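Local coordinates for protein putative transcriptional regulator (Bacillus cytotoxicus NVH 391-98, PDB 3K4H) that probably acts as a LacI-type transcriptional regulator whose sugar-binding core, caught here with a glucose-containing glycan in its cleft, would tune DNA binding, at residues L76-N81 / D142-R147; I108-N113 / A269-I274; Q181-L186 / S209-K214. All blocks are in the same frame, centred on the assembly; numbering follows the deposited sequence.

Interaction 1 of 3, residues L76-N81 / D142-R147; sequences LYSREN and DLLVTR. With GLC (alpha-D-glucopyranose), chain C.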
# COMPACT_ATOMS: atom_id res chain seq x y z
N LEU A 76 -11.59 -14.70 -2.81
CA LEU A 76 -10.37 -14.75 -3.63
C LEU A 76 -10.34 -13.68 -4.71
O LEU A 76 -9.53 -13.72 -5.64
CB LEU A 76 -10.18 -16.11 -4.26
CG LEU A 76 -9.61 -17.19 -3.35
CD1 LEU A 76 -8.80 -16.51 -2.32
CD2 LEU A 76 -10.71 -17.99 -2.67
N TYR A 77 -11.25 -12.73 -4.58
CA TYR A 77 -11.41 -11.73 -5.60
C TYR A 77 -12.03 -10.47 -4.96
O TYR A 77 -12.48 -10.52 -3.81
CB TYR A 77 -12.31 -12.26 -6.70
CG TYR A 77 -13.74 -12.34 -6.28
CD1 TYR A 77 -14.20 -13.39 -5.50
CD2 TYR A 77 -14.64 -11.34 -6.65
CE1 TYR A 77 -15.52 -13.46 -5.10
CE2 TYR A 77 -15.97 -11.40 -6.26
CZ TYR A 77 -16.40 -12.46 -5.49
OH TYR A 77 -17.71 -12.52 -5.10
N SER A 78 -12.04 -9.36 -5.72
CA SER A 78 -12.64 -8.13 -5.28
C SER A 78 -13.35 -7.40 -6.39
O SER A 78 -12.74 -6.76 -7.25
CB SER A 78 -11.63 -7.22 -4.64
OG SER A 78 -12.24 -5.97 -4.40
N ARG A 79 -14.68 -7.50 -6.34
CA ARG A 79 -15.55 -6.95 -7.33
C ARG A 79 -16.34 -5.85 -6.69
O ARG A 79 -16.67 -5.91 -5.52
CB ARG A 79 -16.52 -8.02 -7.82
CG ARG A 79 -17.22 -7.63 -9.10
CD ARG A 79 -18.27 -8.63 -9.48
NE ARG A 79 -17.68 -9.90 -9.89
CZ ARG A 79 -17.89 -11.06 -9.27
NH1 ARG A 79 -18.69 -11.14 -8.19
NH2 ARG A 79 -17.30 -12.16 -9.73
N GLU A 80 -16.64 -4.84 -7.51
CA GLU A 80 -17.51 -3.71 -7.17
C GLU A 80 -18.98 -4.17 -7.04
O GLU A 80 -19.49 -4.89 -7.92
CB GLU A 80 -17.37 -2.68 -8.29
CG GLU A 80 -17.71 -1.25 -7.91
CD GLU A 80 -17.96 -0.37 -9.14
OE1 GLU A 80 -17.50 -0.75 -10.24
OE2 GLU A 80 -18.62 0.69 -8.99
N ASN A 81 -19.65 -3.76 -5.95
CA ASN A 81 -21.05 -4.16 -5.67
C ASN A 81 -21.18 -5.67 -5.54
O ASN A 81 -22.11 -6.30 -6.08
CB ASN A 81 -22.04 -3.72 -6.78
CG ASN A 81 -22.23 -2.22 -6.83
OD1 ASN A 81 -21.88 -1.49 -5.89
ND2 ASN A 81 -22.79 -1.75 -7.95
N ASP A 142 -15.13 -4.34 -13.75
CA ASP A 142 -15.72 -4.29 -12.43
C ASP A 142 -14.83 -4.87 -11.32
O ASP A 142 -15.19 -4.80 -10.14
CB ASP A 142 -17.08 -4.98 -12.44
CG ASP A 142 -16.98 -6.46 -12.73
OD1 ASP A 142 -17.83 -7.20 -12.19
OD2 ASP A 142 -16.07 -6.88 -13.50
N LEU A 143 -13.70 -5.45 -11.72
CA LEU A 143 -12.72 -5.97 -10.77
C LEU A 143 -11.72 -4.90 -10.35
O LEU A 143 -11.27 -4.09 -11.17
CB LEU A 143 -11.99 -7.18 -11.31
CG LEU A 143 -12.82 -8.44 -11.49
CD1 LEU A 143 -11.87 -9.59 -11.57
CD2 LEU A 143 -13.76 -8.67 -10.33
N LEU A 144 -11.35 -4.88 -9.08
CA LEU A 144 -10.55 -3.77 -8.65
C LEU A 144 -9.08 -3.87 -9.01
O LEU A 144 -8.43 -2.86 -9.23
CB LEU A 144 -10.80 -3.45 -7.19
CG LEU A 144 -12.12 -2.68 -7.18
CD1 LEU A 144 -13.02 -3.17 -6.07
CD2 LEU A 144 -11.90 -1.16 -7.12
N VAL A 145 -8.57 -5.10 -9.09
CA VAL A 145 -7.22 -5.28 -9.57
C VAL A 145 -7.05 -4.68 -10.99
O VAL A 145 -6.01 -4.07 -11.29
CB VAL A 145 -6.77 -6.74 -9.50
CG1 VAL A 145 -7.65 -7.66 -10.37
CG2 VAL A 145 -5.31 -6.85 -9.90
N THR A 146 -8.07 -4.82 -11.83
CA THR A 146 -8.05 -4.21 -13.15
C THR A 146 -8.12 -2.68 -13.10
O THR A 146 -7.35 -2.01 -13.78
CB THR A 146 -9.16 -4.76 -14.07
OG1 THR A 146 -9.10 -6.19 -14.07
CG2 THR A 146 -8.96 -4.26 -15.50
N ARG A 147 -9.02 -2.11 -12.31
CA ARG A 147 -9.11 -0.66 -12.23
C ARG A 147 -7.79 -0.08 -11.76
O ARG A 147 -7.36 0.95 -12.27
CB ARG A 147 -10.21 -0.22 -11.28
CG ARG A 147 -11.47 0.27 -11.91
CD ARG A 147 -12.18 1.15 -10.89
NE ARG A 147 -13.57 1.41 -11.26
CZ ARG A 147 -14.58 0.53 -11.12
NH1 ARG A 147 -14.38 -0.69 -10.63
NH2 ARG A 147 -15.80 0.89 -11.50
C1 GLC C . -6.21 -11.60 -7.21
C2 GLC C . -7.44 -11.08 -6.50
C3 GLC C . -7.40 -9.56 -6.62
C4 GLC C . -6.11 -9.01 -5.99
C5 GLC C . -4.89 -9.69 -6.57
C6 GLC C . -3.67 -9.25 -5.81
O2 GLC C . -8.58 -11.58 -7.15
O3 GLC C . -8.60 -9.08 -6.06
O4 GLC C . -5.89 -7.68 -6.35
O5 GLC C . -5.04 -11.11 -6.56
O6 GLC C . -2.94 -8.43 -6.69

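Interaction 2 of 3, residues I108-N113 / A269-I274; sequences ITYVDN and AKCIII. With GLC (alpha-D-glucopyranose), chain C.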
# COMPACT_ATOMS: atom_id res chain seq x y z
N ILE A 108 -13.14 -3.28 6.27
CA ILE A 108 -12.82 -4.60 5.73
C ILE A 108 -11.34 -4.93 5.85
O ILE A 108 -10.49 -4.08 5.54
CB ILE A 108 -13.22 -4.67 4.25
CG1 ILE A 108 -14.71 -4.35 4.09
CG2 ILE A 108 -12.88 -6.04 3.62
CD1 ILE A 108 -15.07 -3.76 2.71
N THR A 109 -11.00 -6.17 6.17
CA THR A 109 -9.61 -6.58 6.20
C THR A 109 -9.23 -7.27 4.93
O THR A 109 -9.85 -8.19 4.53
CB THR A 109 -9.38 -7.56 7.27
OG1 THR A 109 -10.02 -7.10 8.44
CG2 THR A 109 -7.96 -7.66 7.53
N TYR A 110 -8.19 -6.81 4.28
CA TYR A 110 -7.84 -7.33 3.01
C TYR A 110 -6.37 -7.48 2.78
O TYR A 110 -5.61 -6.88 3.43
CB TYR A 110 -8.51 -6.51 1.94
CG TYR A 110 -7.91 -5.18 1.71
CD1 TYR A 110 -6.83 -5.05 0.92
CD2 TYR A 110 -8.45 -4.06 2.25
CE1 TYR A 110 -6.30 -3.86 0.69
CE2 TYR A 110 -7.92 -2.87 2.03
CZ TYR A 110 -6.83 -2.77 1.25
OH TYR A 110 -6.28 -1.56 1.01
N VAL A 111 -6.00 -8.36 1.86
CA VAL A 111 -4.63 -8.61 1.46
C VAL A 111 -4.47 -8.26 0.01
O VAL A 111 -5.31 -8.54 -0.76
CB VAL A 111 -4.29 -10.03 1.64
CG1 VAL A 111 -2.91 -10.22 1.39
CG2 VAL A 111 -4.57 -10.42 2.97
N ASP A 112 -3.43 -7.56 -0.37
CA ASP A 112 -3.30 -7.11 -1.73
C ASP A 112 -1.90 -6.82 -2.07
O ASP A 112 -1.09 -6.84 -1.24
CB ASP A 112 -4.15 -5.89 -1.93
CG ASP A 112 -4.43 -5.61 -3.34
OD1 ASP A 112 -4.27 -6.48 -4.16
OD2 ASP A 112 -4.82 -4.50 -3.64
N ASN A 113 -1.60 -6.63 -3.33
CA ASN A 113 -0.34 -6.06 -3.72
C ASN A 113 -0.57 -4.61 -4.03
O ASN A 113 -1.65 -4.23 -4.26
CB ASN A 113 0.17 -6.65 -4.99
CG ASN A 113 0.09 -8.08 -5.03
OD1 ASN A 113 -0.82 -8.62 -5.57
ND2 ASN A 113 1.08 -8.72 -4.56
N ALA A 269 -9.65 -3.82 11.61
CA ALA A 269 -9.44 -4.00 10.21
C ALA A 269 -8.21 -3.29 9.71
O ALA A 269 -8.08 -2.12 9.83
CB ALA A 269 -10.61 -3.54 9.49
N LYS A 270 -7.33 -4.06 9.12
CA LYS A 270 -6.09 -3.61 8.53
C LYS A 270 -6.03 -4.07 7.08
O LYS A 270 -6.85 -4.87 6.64
CB LYS A 270 -4.91 -4.23 9.27
CG LYS A 270 -5.06 -5.73 9.45
CD LYS A 270 -3.96 -6.32 10.27
CE LYS A 270 -4.55 -7.17 11.39
NZ LYS A 270 -4.04 -8.59 11.33
N CYS A 271 -5.04 -3.57 6.36
CA CYS A 271 -4.72 -4.00 5.03
C CYS A 271 -3.29 -4.55 5.02
O CYS A 271 -2.42 -3.99 5.65
CB CYS A 271 -4.85 -2.79 4.11
SG CYS A 271 -3.83 -2.77 2.67
N ILE A 272 -3.04 -5.64 4.31
CA ILE A 272 -1.70 -6.25 4.25
C ILE A 272 -1.15 -6.22 2.83
O ILE A 272 -1.74 -6.78 1.93
CB ILE A 272 -1.71 -7.70 4.79
CG1 ILE A 272 -2.28 -7.69 6.22
CG2 ILE A 272 -0.33 -8.29 4.77
CD1 ILE A 272 -2.20 -9.00 7.01
N ILE A 273 -0.01 -5.55 2.63
CA ILE A 273 0.52 -5.39 1.27
C ILE A 273 1.71 -6.31 1.04
O ILE A 273 2.76 -6.15 1.69
CB ILE A 273 0.89 -3.93 0.97
CG1 ILE A 273 -0.32 -3.01 1.14
CG2 ILE A 273 1.46 -3.78 -0.44
CD1 ILE A 273 -1.57 -3.42 0.37
N ILE A 274 1.56 -7.26 0.12
CA ILE A 274 2.59 -8.24 -0.19
C ILE A 274 3.43 -7.69 -1.34
O ILE A 274 2.89 -7.19 -2.33
CB ILE A 274 1.93 -9.61 -0.58
CG1 ILE A 274 1.73 -10.54 0.62
CG2 ILE A 274 2.75 -10.37 -1.59
CD1 ILE A 274 0.73 -10.07 1.64
C1 GLC C . -6.21 -11.60 -7.21
C2 GLC C . -7.44 -11.08 -6.50
C3 GLC C . -7.40 -9.56 -6.62
C4 GLC C . -6.11 -9.01 -5.99
C5 GLC C . -4.89 -9.69 -6.57
C6 GLC C . -3.67 -9.25 -5.81
O2 GLC C . -8.58 -11.58 -7.15
O3 GLC C . -8.60 -9.08 -6.06
O4 GLC C . -5.89 -7.68 -6.35
O5 GLC C . -5.04 -11.11 -6.56
O6 GLC C . -2.94 -8.43 -6.69

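Interaction 3 of 3, residues Q181-L186 / S209-K214; sequences QAVEEL and SALSKK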
# COMPACT_ATOMS: atom_id res chain seq x y z
N GLN A 181 -7.94 -11.85 -29.29
CA GLN A 181 -8.90 -10.90 -29.84
C GLN A 181 -8.35 -9.50 -29.63
O GLN A 181 -8.53 -8.61 -30.47
CB GLN A 181 -10.28 -11.05 -29.19
CG GLN A 181 -10.88 -12.47 -29.29
CD GLN A 181 -12.15 -12.65 -28.44
OE1 GLN A 181 -12.11 -13.29 -27.38
NE2 GLN A 181 -13.26 -12.08 -28.90
N ALA A 182 -7.65 -9.32 -28.51
CA ALA A 182 -6.97 -8.07 -28.22
C ALA A 182 -5.96 -7.73 -29.33
O ALA A 182 -5.94 -6.60 -29.83
CB ALA A 182 -6.28 -8.14 -26.89
N VAL A 183 -5.15 -8.72 -29.71
CA VAL A 183 -4.16 -8.51 -30.75
C VAL A 183 -4.87 -8.19 -32.04
O VAL A 183 -4.45 -7.32 -32.77
CB VAL A 183 -3.20 -9.71 -30.88
CG1 VAL A 183 -2.47 -9.69 -32.19
CG2 VAL A 183 -2.18 -9.68 -29.74
N GLU A 184 -5.98 -8.85 -32.31
CA GLU A 184 -6.75 -8.53 -33.51
C GLU A 184 -7.17 -7.06 -33.49
O GLU A 184 -6.93 -6.33 -34.43
CB GLU A 184 -7.98 -9.43 -33.62
CG GLU A 184 -8.62 -9.38 -34.98
CD GLU A 184 -7.91 -10.26 -35.96
OE1 GLU A 184 -7.24 -11.22 -35.51
OE2 GLU A 184 -8.01 -10.01 -37.18
N GLU A 185 -7.78 -6.64 -32.39
CA GLU A 185 -8.21 -5.27 -32.21
C GLU A 185 -7.06 -4.27 -32.30
O GLU A 185 -7.11 -3.31 -33.06
CB GLU A 185 -8.88 -5.14 -30.86
CG GLU A 185 -10.38 -5.17 -30.89
CD GLU A 185 -10.98 -4.15 -29.94
OE1 GLU A 185 -10.28 -3.72 -28.99
OE2 GLU A 185 -12.15 -3.76 -30.15
N LEU A 186 -6.02 -4.51 -31.51
CA LEU A 186 -4.92 -3.58 -31.40
C LEU A 186 -4.10 -3.49 -32.68
O LEU A 186 -3.90 -2.40 -33.24
CB LEU A 186 -4.03 -3.95 -30.23
CG LEU A 186 -4.57 -3.58 -28.85
CD1 LEU A 186 -3.69 -4.23 -27.82
CD2 LEU A 186 -4.62 -2.07 -28.67
N SER A 209 1.08 -15.48 -28.82
CA SER A 209 0.84 -16.39 -29.92
C SER A 209 0.18 -15.63 -31.06
O SER A 209 0.46 -15.88 -32.22
CB SER A 209 -0.02 -17.59 -29.50
OG SER A 209 -0.09 -17.68 -28.10
N ALA A 210 -0.69 -14.69 -30.72
CA ALA A 210 -1.49 -14.02 -31.72
C ALA A 210 -0.59 -13.12 -32.54
O ALA A 210 -0.71 -13.03 -33.76
CB ALA A 210 -2.60 -13.23 -31.07
N LEU A 211 0.32 -12.46 -31.85
CA LEU A 211 1.26 -11.55 -32.46
C LEU A 211 2.18 -12.35 -33.39
O LEU A 211 2.62 -11.86 -34.44
CB LEU A 211 2.03 -10.86 -31.35
CG LEU A 211 2.12 -9.33 -31.27
CD1 LEU A 211 0.91 -8.61 -31.75
CD2 LEU A 211 2.38 -8.94 -29.84
N SER A 212 2.44 -13.60 -33.02
CA SER A 212 3.31 -14.43 -33.81
C SER A 212 2.58 -15.07 -34.95
O SER A 212 3.18 -15.35 -35.98
CB SER A 212 3.97 -15.50 -32.95
OG SER A 212 5.01 -14.92 -32.19
N LYS A 213 1.28 -15.31 -34.80
CA LYS A 213 0.53 -15.84 -35.92
C LYS A 213 0.48 -14.77 -37.02
O LYS A 213 0.44 -15.09 -38.20
CB LYS A 213 -0.86 -16.30 -35.51
CG LYS A 213 -1.52 -17.27 -36.48
CD LYS A 213 -3.02 -17.45 -36.18
CE LYS A 213 -3.57 -18.81 -36.64
NZ LYS A 213 -3.08 -19.23 -38.01
N LYS A 214 0.54 -13.51 -36.64
CA LYS A 214 0.47 -12.43 -37.63
C LYS A 214 1.84 -12.09 -38.22
O LYS A 214 1.94 -11.23 -39.11
CB LYS A 214 -0.25 -11.21 -37.07
CG LYS A 214 -1.70 -11.55 -36.70
CD LYS A 214 -2.54 -10.33 -36.37
CE LYS A 214 -4.01 -10.65 -36.52
NZ LYS A 214 -4.76 -9.38 -36.71

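Interaction 1 of 3, residues L76-N81 / D142-R147
Ser78 and Glu80 grip the turn leading into helix 144-159 with two backbone hydrogen bonds on either side of Arg79. Leu144 N donates to Ser78 O at 3.0 Å, and Glu80 N donates to Asp142 O in a nearly straight bond (172°). Arg79 thus lies beside Leu143, the N-cap residue of the helix, in a single beta bridge rather than a continuous sheet.

The side chains add two ion pairs. Glu80 reaches out in an extended chain, with CG anti to the backbone N (chi1 -156°), and presents OE1 alone to Arg147. NH2 of Arg147 meets Glu80 OE1 at 2.7 Å from above the carboxylate plane, and NH1 adds a weak second bond. OE1 takes both N-H groups, and the planes of the two flat groups stand 79° apart, unlike a flat bidentate pair. Arg79 and Asp142 instead run side by side in the same direction. Asp142 OD1 lies near the guanidinium plane at its edge, 3.5 Å from Arg79 NE, with the CG-CD part of Arg79 running alongside it. One face of the same guanidinium rests on the rim of the Tyr77 ring, at CE2, and Arg79 NH2 has a weak hydrogen bond to Pro16 O. Leu143 CD2 packs on Arg79 CB at 3.8 Å, and Leu144 CD1 lies against the Ser78 hydroxyl, whose OG is hydrogen-bonded to Lys100 O.

The sugar sits at one end of this junction: glucose O2 donates to Leu76 O at 2.8 Å, and Val145 CB approaches glucose O4. Leu76 is buried against helix 27-41 and strands 10-14 and 95-98; the loop between strand 72-75 and helix 83-90 thereby ties that layer to the start of helix 144-159 beside the glycan.

Interaction 2 of 3, residues I108-N113 / A269-I274
Cys271 lays its side chain on the aromatic ring of its parallel neighbour Tyr110, a cysteine sulfur-aromatic contact within a strand pair. Cys271 CB sits over one face of the Tyr110 ring, 3.8 Å from its centroid and displaced toward the rim as a CH-pi contact, while Cys271 SG approaches obliquely and comes within 3.2 Å of Tyr110 OH. The ring is brought there by a chi1 of 74°, which wedges CG between the backbone N and the carbonyl carbon and folds the phenol across the neighbouring strand.

Beneath it, parallel strands 110-112 and 271-273 exchange backbone bonds. Ile272 N donates to Tyr110 O, Asp112 N to Ile272 O and Ile274 N to Asp112 O, all at 3.0 Å; Tyr110 N to Lys270 O is weak. These are the last two strands of the parallel sheet in one lobe of a periplasmic-binding-protein-like fold. Cys271 and Ile273 also pair antiparallel with a strand of the second subunit, so the sheet continues through the dimer interface. On the face away from Tyr110, Val111 CG1 meets Ile274 CD1 at 3.7 Å, and helix 247-264 covers these side chains.

At the C-terminal ends of the strands the pair turns to ligand binding. Glucose O4 donates to Asp112 OD1 at 3.0 Å, and glucose O6 lies by Asn113 OD1, at a separation too short to trust in detail. Asn113 ND2 is held by two carbonyls, Ile274 O, at 3.3 Å and met from above the carbonyl plane, and Val245 O, which together fix the amide with OD1 toward the sugar.

Interaction 3 of 3, residues Q181-L186 / S209-K214
Apolar packing carries the contact between Val183 and the pair Ala210 and Leu211. Val183 points toward the facing helix, its CB 3.6 Å from Ala210 CB at the closest pair of backbones. With CG1 anti to the backbone N (chi1 162°), both methyls face across: Val183 CG1 touches Leu211 CD1 at 3.6 Å, and CG2 lies only slightly farther from the same atom and from Ala210 CB. The small Ala210 allows the helices to come within 6.2 Å, measured between the CA atoms of Val183 and Ala210.

The ionic part lies at the solvent-exposed margin. Lys214, just past the end of helix 201-213, stretches its extended chain across to Glu184, which bends about its CB-CG bond (chi2 81°) to meet it. NZ of Lys214 lies 3.3 Å from Glu184 OE1 in a salt bridge, with OE2 at the same distance. The two chains cross at about a right angle, and the aliphatic CD of Lys214 lies loosely near Val183 CG1.

Leu211 also packs on Val218 and Val222, and Ala182 and Leu186 turn to strands 134-138 and 169-171. Helices 176-187 and 201-213 are successive connections between parallel strands of one sheet, as in the alpha/beta layers of the periplasmic-binding-protein-like fold.

Overall arrangement
From the N terminus, the loop at 76-81 after strand 72-75 comes first, and interaction 1 closes when the chain reaches 142-147 and starts helix 144-159. Before that closure the chain has passed strand 110-112, whose partner 271-273 arrives much later, so interactions 1 and 2 cross. Interaction 3 joins 181-186 to 209-214 within the long loop closed by interaction 2 and follows interaction 1 in series. Interactions 1 and 2, with centres about 14 Å apart, touch the same glucose. Interaction 1 links the two lobes beside the cleft, interaction 2 forms the edge of one lobe's sheet within this chain, and interaction 3 ties outer helices of the other, about 36 Å from interaction 2 between centres.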